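Dephospho-CoA kinase (Legionella pneumophila subsp. pneumophila, PDB 4TTR) probably catalyses the ATP-dependent phosphorylation of the 3'-hydroxyl group of dephospho-CoA, the last step of coenzyme A biosynthesis. Local coordinates at residues 62-65 with 71-74. Numbering follows the deposited sequence.
Sequences QDII and SVVL
Ile65 of helix 59-68 packs against Val72 and Val73, which lie where the chain folds back after the helix. This is a local apolar contact between helix 59-68 and the 3-10 turn and loop that follow it, in the mostly helical part of this P-loop kinase, away from the nucleotide-binding loop. The two segments meet chiefly through apolar side chains, and their backbones come nearest at Ile65 and Val72, with 6.4 Å from CA to CA.

From CB of Ile65 the side chain divides. CG1 lies beside the backbone N (chi1 -68°), which puts CG2 anti to that N, and this CG2 runs into Val73 CG2 at 3.5 Å, a little tighter than usual van der Waals contact. The other branch passes the same methyl, with Ile65 CG1 3.9 Å from Val73 CG2. Ile65 CG1 also lies 4.3 Å from Val72 CG2. At the tip, Ile65 CD1 is still 4.1 Å from Val73 CG2, so a single valine methyl meets both arms of the isoleucine. The two side chains cross at about a right angle. Leu79, from the loop before helix 81-90, also touches Ile65.

The CB of Val72, a buried residue, is directed toward the helix. With CG1 beside the backbone N (chi1 -61°), CG2 sits between that N and the carbonyl carbon and approaches the helix backbone, 4.2 Å from Ile65 CA. Leu98 and Leu101 of helix 92-115 pack on Ile64, so helix 59-68 is held against helix 92-115, and Ile84 brings helix 81-90 to both segments by touching Val72 and Ile64. Ile64, also buried, makes a looser contact, its CG2 methyl standing 4.5 Å from Val72 CG2.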
ATOM      1  N   GLN A  62      -9.040 -19.886  -3.799  1.00 15.14           N
ATOM      2  CA  GLN A  62     -10.116 -20.643  -4.424  1.00 16.10           C
ATOM      3  C   GLN A  62     -11.280 -19.738  -4.828  1.00 16.80           C
ATOM      4  O   GLN A  62     -11.831 -19.881  -5.920  1.00 15.91           O
ATOM      5  CB  GLN A  62     -10.605 -21.746  -3.479  1.00 14.07           C
ATOM      6  CG  GLN A  62      -9.591 -22.877  -3.279  1.00 15.26           C
ATOM      7  CD  GLN A  62      -9.827 -23.687  -2.011  1.00 15.97           C
ATOM      8  OE1 GLN A  62     -10.721 -23.385  -1.222  1.00 15.33           O
ATOM      9  NE2 GLN A  62      -9.019 -24.724  -1.816  1.00 16.99           N
ATOM     10  N   ASP A  63     -11.651 -18.811  -3.950  1.00 14.96           N
ATOM     11  CA  ASP A  63     -12.772 -17.914  -4.212  1.00 15.49           C
ATOM     12  C   ASP A  63     -12.458 -16.934  -5.340  1.00 18.11           C
ATOM     13  O   ASP A  63     -13.336 -16.576  -6.122  1.00 16.64           O
ATOM     14  CB  ASP A  63     -13.149 -17.139  -2.951  1.00 17.62           C
ATOM     15  CG  ASP A  63     -13.597 -18.041  -1.819  1.00 21.32           C
ATOM     16  OD1 ASP A  63     -13.990 -19.196  -2.086  1.00 19.39           O
ATOM     17  OD2 ASP A  63     -13.560 -17.588  -0.657  1.00 25.59           O
ATOM     18  N   ILE A  64     -11.206 -16.497  -5.407  1.00 14.33           N
ATOM     19  CA  ILE A  64     -10.754 -15.592  -6.454  1.00 15.65           C
ATOM     20  C   ILE A  64     -10.872 -16.251  -7.830  1.00 17.49           C
ATOM     21  O   ILE A  64     -11.395 -15.652  -8.772  1.00 14.10           O
ATOM     22  CB  ILE A  64      -9.293 -15.143  -6.198  1.00 12.79           C
ATOM     23  CG1 ILE A  64      -9.259 -14.127  -5.056  1.00 17.16           C
ATOM     24  CG2 ILE A  64      -8.673 -14.510  -7.446  1.00 18.20           C
ATOM     25  CD1 ILE A  64      -7.875 -13.846  -4.508  1.00 13.30           C
ATOM     26  N   ILE A  65     -10.393 -17.485  -7.942  1.00 15.46           N
ATOM     27  CA  ILE A  65     -10.409 -18.200  -9.216  1.00 15.99           C
ATOM     28  C   ILE A  65     -11.831 -18.577  -9.617  1.00 16.47           C
ATOM     29  O   ILE A  65     -12.178 -18.538 -10.798  1.00 15.51           O
ATOM     30  CB  ILE A  65      -9.525 -19.458  -9.149  1.00 15.80           C
ATOM     31  CG1 ILE A  65      -8.061 -19.037  -9.040  1.00 16.61           C
ATOM     32  CG2 ILE A  65      -9.717 -20.346 -10.382  1.00 18.00           C
ATOM     33  CD1 ILE A  65      -7.141 -20.134  -8.567  1.00 18.85           C
ATOM     34  N   SER A  71      -9.225 -17.422 -16.346  1.00 18.32           N
ATOM     35  CA  SER A  71      -8.307 -16.458 -16.952  1.00 16.10           C
ATOM     36  C   SER A  71      -7.255 -15.942 -15.959  1.00 16.41           C
ATOM     37  O   SER A  71      -6.167 -15.532 -16.369  1.00 15.88           O
ATOM     38  CB  SER A  71      -9.083 -15.270 -17.546  1.00 17.78           C
ATOM     39  OG  SER A  71      -9.545 -14.383 -16.540  1.00 16.37           O
ATOM     40  N   VAL A  72      -7.567 -15.968 -14.665  1.00 16.77           N
ATOM     41  CA  VAL A  72      -6.631 -15.459 -13.660  1.00 17.31           C
ATOM     42  C   VAL A  72      -5.756 -16.556 -13.053  1.00 19.63           C
ATOM     43  O   VAL A  72      -5.052 -16.316 -12.074  1.00 20.42           O
ATOM     44  CB  VAL A  72      -7.365 -14.724 -12.512  1.00 17.39           C
ATOM     45  CG1 VAL A  72      -8.142 -13.528 -13.060  1.00 15.60           C
ATOM     46  CG2 VAL A  72      -8.280 -15.663 -11.751  1.00 17.73           C
ATOM     47  N   VAL A  73      -5.801 -17.751 -13.639  1.00 19.81           N
ATOM     48  CA  VAL A  73      -4.939 -18.857 -13.224  1.00 22.75           C
ATOM     49  C   VAL A  73      -3.825 -19.071 -14.240  1.00 21.47           C
ATOM     50  O   VAL A  73      -4.088 -19.449 -15.377  1.00 25.96           O
ATOM     51  CB  VAL A  73      -5.719 -20.189 -13.084  1.00 25.23           C
ATOM     52  CG1 VAL A  73      -5.028 -21.106 -12.082  1.00 33.25           C
ATOM     53  CG2 VAL A  73      -7.159 -19.943 -12.677  1.00 35.15           C
ATOM     54  N   LEU A  74      -2.582 -18.834 -13.834  1.00 24.12           N
ATOM     55  CA  LEU A  74      -1.445 -19.119 -14.700  1.00 25.97           C
ATOM     56  C   LEU A  74      -1.294 -20.628 -14.878  1.00 29.18           C
ATOM     57  O   LEU A  74      -1.886 -21.405 -14.130  1.00 26.91           O
ATOM     58  CB  LEU A  74      -0.160 -18.530 -14.123  1.00 24.48           C
ATOM     59  CG  LEU A  74      -0.113 -17.013 -13.945  1.00 22.78           C
ATOM     60  CD1 LEU A  74       1.128 -16.623 -13.161  1.00 24.69           C
ATOM     61  CD2 LEU A  74      -0.140 -16.309 -15.289  1.00 24.92           C
TER